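Local coordinates for protein nuclease (Salmonella phage SETP3, PDB 4QBN) that is a nuclease of the VRR-NUC family that probably cleaves phosphodiester bonds of nucleic acids with the aid of magnesium, at residues Gln8-Glu13 against Gly80-Val85; Leu25-Glu28 against Gly32-Asp35; Phe47-Lys52 against Pro60-Glu65. All coordinates share one frame; numbering follows the deposited sequence.

Contact 1: residues Gln8-Glu13 against Gly80-Val85. With SO4 (sulfate ion), chain D.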
# COMPACT_ATOMS: atom_id res chain seq x y z
N GLN A 8 -3.05 -2.46 17.72
CA GLN A 8 -2.29 -1.92 16.60
C GLN A 8 -0.80 -1.74 16.95
O GLN A 8 0.10 -2.00 16.13
CB GLN A 8 -2.90 -0.59 16.17
CG GLN A 8 -2.26 -0.03 14.96
CD GLN A 8 -3.08 1.14 14.45
OE1 GLN A 8 -2.57 2.27 14.36
NE2 GLN A 8 -4.36 0.89 14.16
N LYS A 9 -0.54 -1.26 18.16
CA LYS A 9 0.84 -1.08 18.57
C LYS A 9 1.58 -2.41 18.67
O LYS A 9 2.77 -2.51 18.34
CB LYS A 9 0.90 -0.36 19.89
CG LYS A 9 2.29 -0.20 20.48
CD LYS A 9 2.19 0.69 21.74
CE LYS A 9 3.03 0.19 22.92
NZ LYS A 9 4.50 0.42 22.76
N TYR A 10 0.91 -3.44 19.15
CA TYR A 10 1.56 -4.75 19.28
C TYR A 10 1.87 -5.31 17.93
O TYR A 10 2.96 -5.89 17.67
CB TYR A 10 0.61 -5.70 20.01
CG TYR A 10 1.13 -7.09 20.16
CD1 TYR A 10 2.13 -7.38 21.07
CD2 TYR A 10 0.58 -8.12 19.42
CE1 TYR A 10 2.57 -8.67 21.25
CE2 TYR A 10 1.02 -9.44 19.59
CZ TYR A 10 2.01 -9.69 20.49
OH TYR A 10 2.44 -11.00 20.65
N ALA A 11 0.91 -5.15 17.02
CA ALA A 11 1.11 -5.64 15.68
C ALA A 11 2.32 -4.90 15.07
O ALA A 11 3.21 -5.50 14.41
CB ALA A 11 -0.17 -5.43 14.81
N LYS A 12 2.35 -3.60 15.24
CA LYS A 12 3.45 -2.84 14.66
C LYS A 12 4.76 -3.35 15.19
O LYS A 12 5.70 -3.55 14.43
CB LYS A 12 3.29 -1.33 15.00
CG LYS A 12 4.48 -0.48 14.59
CD LYS A 12 4.11 1.02 14.71
CE LYS A 12 5.18 1.93 14.21
NZ LYS A 12 6.35 1.82 15.09
N GLU A 13 4.85 -3.57 16.50
CA GLU A 13 6.09 -4.09 17.10
C GLU A 13 6.53 -5.48 16.64
O GLU A 13 7.72 -5.74 16.40
CB GLU A 13 5.95 -4.05 18.64
CG GLU A 13 5.88 -2.60 19.18
CD GLU A 13 5.57 -2.52 20.67
OE1 GLU A 13 4.92 -3.46 21.23
OE2 GLU A 13 5.94 -1.48 21.28
N GLY A 80 -7.98 -8.60 15.69
CA GLY A 80 -8.68 -7.84 16.71
C GLY A 80 -8.27 -8.20 18.10
O GLY A 80 -8.97 -7.90 19.07
N SER A 81 -7.15 -8.89 18.23
CA SER A 81 -6.68 -9.24 19.56
C SER A 81 -5.23 -9.58 19.41
O SER A 81 -4.77 -9.84 18.32
CB SER A 81 -7.42 -10.47 20.12
OG SER A 81 -7.12 -11.61 19.28
N PHE A 82 -4.50 -9.62 20.53
CA PHE A 82 -3.08 -10.01 20.46
C PHE A 82 -2.93 -11.43 19.93
O PHE A 82 -1.96 -11.75 19.21
CB PHE A 82 -2.44 -9.96 21.85
CG PHE A 82 -2.08 -8.57 22.31
CD1 PHE A 82 -3.00 -7.53 22.23
CD2 PHE A 82 -0.83 -8.30 22.85
CE1 PHE A 82 -2.69 -6.23 22.69
CE2 PHE A 82 -0.51 -7.00 23.30
CZ PHE A 82 -1.45 -5.97 23.21
N LYS A 83 -3.84 -12.31 20.33
CA LYS A 83 -3.74 -13.70 19.89
C LYS A 83 -3.88 -13.78 18.36
O LYS A 83 -3.17 -14.57 17.69
CB LYS A 83 -4.81 -14.53 20.60
CG LYS A 83 -4.66 -16.03 20.45
CD LYS A 83 -5.39 -16.72 21.58
CE LYS A 83 -5.17 -18.24 21.56
NZ LYS A 83 -5.96 -18.95 20.47
N GLN A 84 -4.76 -12.97 17.79
CA GLN A 84 -4.93 -13.00 16.35
C GLN A 84 -3.70 -12.50 15.64
O GLN A 84 -3.42 -12.93 14.53
CB GLN A 84 -6.18 -12.23 15.89
CG GLN A 84 -7.45 -13.06 16.22
CD GLN A 84 -8.73 -12.40 15.77
OE1 GLN A 84 -8.78 -11.20 15.57
NE2 GLN A 84 -9.80 -13.18 15.67
N VAL A 85 -3.00 -11.53 16.22
CA VAL A 85 -1.76 -11.08 15.60
C VAL A 85 -0.75 -12.22 15.58
O VAL A 85 -0.06 -12.51 14.57
CB VAL A 85 -1.16 -9.87 16.38
CG1 VAL A 85 0.26 -9.52 15.90
CG2 VAL A 85 -2.07 -8.65 16.23
S SO4 D . -6.13 -11.14 23.66
O1 SO4 D . -7.52 -11.51 23.93
O2 SO4 D . -6.09 -9.70 23.22
O3 SO4 D . -5.26 -11.36 24.82
O4 SO4 D . -5.59 -12.07 22.68
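S81 OG, one residue ahead of the F82 that stacks on Y10, is gripped by two groups. Q84 N donates to it over 3.1 Å with an N-H...O angle of 156°, and OE2 of E54 is hydrogen-bonded to the same oxygen. The bond from Q84 N makes S81 the N-cap of helix 82-92, a place that suits serine because its short hydroxyl, set between the backbone N and the carbonyl carbon (chi1 64°), can reach an amide of the first turn. The side chain of Q84 reaches toward the loop, where OE1 accepts a short but bent bond from G80 N (2.7 Å), in the plane of its carbonyl. Two further amides of that turn, F82 N and K83 N, bind separate oxygens of a sulfate ion, probably from the crystallisation liquor; K83 N to O4 measures 2.9 Å.

The contact packs the first and last helices of the nuclease core, 3-17 and 82-92, against each other. One link is an offset stack: the rings of Y10 and F82 have centroids 4.3 Å apart and planes 24° from parallel. F82 CD2 sits over the centre of the tyrosine ring, while Y10 CB lies over the rim of the phenylalanine face. With CG anti to the backbone N, Y10 extends toward helix 82-92, where its OH is hydrogen-bonded to OD1 of D86. Tyrosine thus offers both stacking face and polar tip. Deeper in, branched V85 puts CG1 3.8 Å from Y10 CE2 and CG2 4.0 Å from A11 CB; the small methyl of A11 lets the two helices come close here.

Contact 2: residues Leu25-Glu28 against Gly32-Asp35; sequences LSYE and GAPD. With SO4 (sulfate ion), chain C.
Y27 and A33 meet where strand 21-27, the edge strand of the mixed sheet within this chain, runs out and the following loop turns back toward strand 36-40. The loop ends in P34-D35, which matches the PD of the PD-(D/E)XK nuclease fold.

Of the apolar contacts, the chief one is a CH-pi interaction. A33 CB stands 3.5 Å from the centroid of the Y27 ring, only 7° off its normal, so the methyl sits over the ring centre, while the bond from CA runs nearly parallel to the ring. Alanine suits the place because its whole side chain is this methyl, and the ring is swung over it with CG anti to the carbonyl carbon. Beside it the tyrosine oxygen passes P34 CD, and its polar partner is OE2 of E65 on helix 60-71. L25 CB packs 3.3 Å from P34 O; leucine suits this buried position facing the loop.

Backbone polar bonds fasten the other end. L25 N donates to D35 O over 3.2 Å, nearly straight at 163° but from 47° above the carbonyl plane. Two waters lie between the strand and the loop, one within hydrogen-bonding distance of L25 O and A33 O, the other of L25 O and D35 O. On its outer edge the strand pairs antiparallel with one of the second subunit, continuing the sheet across the interface, where L25 packs on L25 of that subunit.

On the loop side a CB on G32 would jam against the preceding carbonyl oxygen, so glycine fits; G32 N holds O2 of a sulfate, probably from the crystallisation liquor, at 3.2 Å.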
# COMPACT_ATOMS: atom_id res chain seq x y z
N LEU A 25 -2.06 3.87 6.92
CA LEU A 25 -2.48 4.20 5.56
C LEU A 25 -3.74 4.98 5.54
O LEU A 25 -4.61 4.80 6.41
CB LEU A 25 -2.69 2.88 4.80
CG LEU A 25 -2.27 2.80 3.39
CD1 LEU A 25 -0.82 3.22 3.33
CD2 LEU A 25 -2.50 1.35 2.97
N SER A 26 -3.88 5.84 4.55
CA SER A 26 -5.15 6.54 4.31
C SER A 26 -5.21 6.77 2.79
O SER A 26 -4.20 6.56 2.09
CB SER A 26 -5.22 7.85 5.09
OG SER A 26 -6.57 8.26 5.27
N TYR A 27 -6.37 7.09 2.24
CA TYR A 27 -6.44 7.39 0.82
C TYR A 27 -6.69 8.85 0.70
O TYR A 27 -7.40 9.40 1.53
CB TYR A 27 -7.60 6.69 0.16
CG TYR A 27 -7.51 5.20 0.05
CD1 TYR A 27 -6.30 4.54 -0.11
CD2 TYR A 27 -8.67 4.44 0.10
CE1 TYR A 27 -6.25 3.13 -0.23
CE2 TYR A 27 -8.63 3.06 -0.01
CZ TYR A 27 -7.44 2.42 -0.18
OH TYR A 27 -7.39 1.03 -0.32
N GLU A 28 -6.22 9.47 -0.38
CA GLU A 28 -6.65 10.84 -0.66
C GLU A 28 -8.01 10.81 -1.34
O GLU A 28 -8.18 10.21 -2.42
CB GLU A 28 -5.64 11.59 -1.54
CG GLU A 28 -4.29 11.83 -0.89
CD GLU A 28 -3.40 12.80 -1.70
OE1 GLU A 28 -3.87 13.30 -2.75
OE2 GLU A 28 -2.26 13.07 -1.26
N GLY A 32 -11.78 3.83 3.46
CA GLY A 32 -11.80 2.37 3.40
C GLY A 32 -10.42 1.75 3.31
O GLY A 32 -10.33 0.55 3.19
N ALA A 33 -9.37 2.56 3.39
CA ALA A 33 -8.00 2.00 3.31
C ALA A 33 -7.72 1.09 4.51
O ALA A 33 -8.10 1.40 5.63
CB ALA A 33 -6.99 3.14 3.29
N PRO A 34 -7.02 -0.02 4.31
CA PRO A 34 -6.60 -0.83 5.48
C PRO A 34 -5.80 -0.00 6.50
O PRO A 34 -5.04 0.90 6.13
CB PRO A 34 -5.67 -1.89 4.83
CG PRO A 34 -6.35 -2.12 3.45
CD PRO A 34 -6.82 -0.71 3.02
N ASP A 35 -5.96 -0.30 7.79
CA ASP A 35 -5.27 0.52 8.82
C ASP A 35 -3.76 0.52 8.66
O ASP A 35 -3.11 1.58 8.87
CB ASP A 35 -5.62 0.02 10.23
CG ASP A 35 -7.07 0.21 10.56
OD1 ASP A 35 -7.55 1.33 10.25
OD2 ASP A 35 -7.71 -0.74 11.10
S SO4 C . -12.11 4.39 7.30
O1 SO4 C . -13.38 4.90 7.83
O2 SO4 C . -11.65 5.36 6.29
O3 SO4 C . -11.13 4.23 8.37
O4 SO4 C . -12.31 3.08 6.69
O HOH W 1 -7.23 3.84 7.07
O HOH W 2 -4.53 3.96 9.25

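Contact 3: residues Phe47-Lys52 against Pro60-Glu65. With SO4 (sulfate ion), chain C.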
# COMPACT_ATOMS: atom_id res chain seq x y z
N PHE A 47 -1.66 -6.00 4.01
CA PHE A 47 -2.50 -4.88 4.41
C PHE A 47 -3.26 -5.42 5.60
O PHE A 47 -3.88 -6.46 5.51
CB PHE A 47 -3.48 -4.56 3.27
CG PHE A 47 -2.75 -4.06 2.04
CD1 PHE A 47 -2.44 -2.70 1.95
CD2 PHE A 47 -2.40 -4.92 1.03
CE1 PHE A 47 -1.74 -2.23 0.84
CE2 PHE A 47 -1.69 -4.48 -0.11
CZ PHE A 47 -1.37 -3.09 -0.19
N VAL A 48 -3.20 -4.71 6.70
CA VAL A 48 -3.78 -5.25 7.94
C VAL A 48 -4.80 -4.29 8.55
O VAL A 48 -4.49 -3.12 8.79
CB VAL A 48 -2.66 -5.55 8.97
CG1 VAL A 48 -3.31 -6.05 10.30
CG2 VAL A 48 -1.76 -6.63 8.39
N GLU A 49 -6.02 -4.78 8.82
CA GLU A 49 -7.03 -3.94 9.41
C GLU A 49 -7.09 -4.32 10.88
O GLU A 49 -7.07 -5.49 11.17
CB GLU A 49 -8.38 -4.25 8.74
CG GLU A 49 -9.51 -3.44 9.36
CD GLU A 49 -9.60 -1.96 8.86
OE1 GLU A 49 -8.78 -1.56 7.99
OE2 GLU A 49 -10.46 -1.19 9.36
N VAL A 50 -7.12 -3.36 11.80
CA VAL A 50 -7.11 -3.71 13.20
C VAL A 50 -8.40 -3.31 13.88
O VAL A 50 -8.85 -2.16 13.71
CB VAL A 50 -5.92 -3.03 13.92
CG1 VAL A 50 -5.95 -3.41 15.39
CG2 VAL A 50 -4.63 -3.42 13.25
N LYS A 51 -9.01 -4.23 14.64
CA LYS A 51 -10.26 -3.95 15.34
C LYS A 51 -10.10 -4.09 16.84
O LYS A 51 -9.11 -4.62 17.34
CB LYS A 51 -11.36 -4.90 14.87
CG LYS A 51 -11.63 -4.86 13.34
CD LYS A 51 -11.86 -3.42 12.83
CE LYS A 51 -13.26 -3.04 13.19
NZ LYS A 51 -13.83 -1.75 12.65
N LYS A 52 -11.11 -3.64 17.58
CA LYS A 52 -11.00 -3.57 19.04
C LYS A 52 -11.14 -4.92 19.75
O LYS A 52 -10.72 -5.06 20.91
CB LYS A 52 -12.05 -2.58 19.58
CG LYS A 52 -13.45 -3.09 19.45
CD LYS A 52 -14.47 -2.00 19.76
CE LYS A 52 -15.87 -2.50 19.44
NZ LYS A 52 -16.32 -3.58 20.38
N PRO A 60 -19.14 -2.17 6.24
CA PRO A 60 -19.40 -2.56 4.84
C PRO A 60 -18.45 -1.96 3.79
O PRO A 60 -18.04 -2.70 2.90
CB PRO A 60 -20.81 -2.04 4.60
CG PRO A 60 -21.45 -2.16 5.94
CD PRO A 60 -20.38 -1.75 6.92
N HIS A 61 -18.10 -0.68 3.85
CA HIS A 61 -17.22 -0.17 2.80
C HIS A 61 -15.85 -0.76 2.92
O HIS A 61 -15.09 -0.93 1.91
CB HIS A 61 -17.14 1.36 2.83
CG HIS A 61 -16.46 1.90 4.04
ND1 HIS A 61 -17.04 1.86 5.29
CD2 HIS A 61 -15.26 2.53 4.19
CE1 HIS A 61 -16.25 2.46 6.17
NE2 HIS A 61 -15.16 2.87 5.53
N GLN A 62 -15.49 -1.08 4.16
CA GLN A 62 -14.18 -1.71 4.36
C GLN A 62 -14.21 -3.12 3.77
O GLN A 62 -13.25 -3.57 3.11
CB GLN A 62 -13.83 -1.74 5.85
CG GLN A 62 -13.51 -0.38 6.39
CD GLN A 62 -13.52 -0.29 7.90
OE1 GLN A 62 -14.06 -1.16 8.60
NE2 GLN A 62 -12.88 0.76 8.42
N LEU A 63 -15.27 -3.86 4.06
CA LEU A 63 -15.32 -5.23 3.54
C LEU A 63 -15.25 -5.27 2.00
O LEU A 63 -14.64 -6.18 1.45
CB LEU A 63 -16.60 -5.97 4.02
CG LEU A 63 -16.56 -6.36 5.51
CD1 LEU A 63 -17.89 -6.97 6.01
CD2 LEU A 63 -15.37 -7.31 5.81
N ARG A 64 -15.95 -4.35 1.33
CA ARG A 64 -15.94 -4.37 -0.14
C ARG A 64 -14.57 -4.02 -0.61
O ARG A 64 -14.08 -4.65 -1.56
CB ARG A 64 -17.02 -3.44 -0.80
CG ARG A 64 -17.03 -1.98 -0.40
CD ARG A 64 -18.11 -1.12 -1.20
NE ARG A 64 -18.17 0.30 -0.79
CZ ARG A 64 -18.13 1.35 -1.60
NH1 ARG A 64 -18.05 1.21 -2.91
NH2 ARG A 64 -18.17 2.56 -1.10
N GLU A 65 -13.92 -3.06 0.06
CA GLU A 65 -12.53 -2.72 -0.33
C GLU A 65 -11.57 -3.92 -0.13
O GLU A 65 -10.75 -4.27 -1.01
CB GLU A 65 -12.05 -1.50 0.49
CG GLU A 65 -10.64 -1.00 0.06
CD GLU A 65 -10.67 -0.19 -1.27
OE1 GLU A 65 -11.74 -0.12 -1.94
OE2 GLU A 65 -9.62 0.45 -1.61
S SO4 C . -12.11 4.39 7.30
O1 SO4 C . -13.38 4.90 7.83
O2 SO4 C . -11.65 5.36 6.29
O3 SO4 C . -11.13 4.23 8.37
O4 SO4 C . -12.31 3.08 6.69
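The beta-alpha-beta unit of strand 44-50, helix 60-71 and strand 75-79 is joined here where the end of strand 44-50 faces the first turn of helix 60-71, at E49-V50-K51, which matches the ExK of the PD-(D/E)XK motif. E49 and Q62 meet with their side chains roughly perpendicular and the carboxylate and amide planes 65° apart. E49 OE2 lies 3.2 Å from Q62 NE2, but the angle is too poor for a hydrogen bond. A bend at chi2 (80°) turns the glutamate so that OE1 takes D35 N as its partner. K51, bent at chi2 and chi3, brings NZ to 4.1 Å from Q62 OE1, beyond a hydrogen bond. Glutamine suits its place through its two-ended amide: OE1 accepts from D59 N, just before the helix, while NE2 donates to sulfate O4 at 2.9 Å and 158°. H61 NE2 reaches the same oxygen at 3.1 Å, with the anion at the edge of the imidazole, and Q62 CG rests over one ring face. The sulfate, probably from the crystallisation liquor, also accepts from G32 N.

E49 thus faces helix 60-71, whereas its neighbour V50 packs on V7 of helix 3-17; the strand, lying between these two helices, is hydrogen-bonded to strand 75-79 through E49 with F77 and V79.

How the contacts relate
From the N terminus, helix 3-17 supplies the first half of contact 1, which closes only at G80-V85, 67 residues beyond E13, where helix 82-92 begins. Contacts 2 and 3 both fall within that long loop, one after the other without crossing. Contact 2 closes a short turn between strands 21-27 and 36-40; contact 3 closes the connection from strand 44-50 to helix 60-71. Contacts 2 and 3 are neighbours on the same sheet, joined by a probable hydrogen bond between D35 OD2 and V50 N, and share one sulfate. Contact 1 lies across the chain's centre from contact 2, and Q8 packs against both D35 and V50.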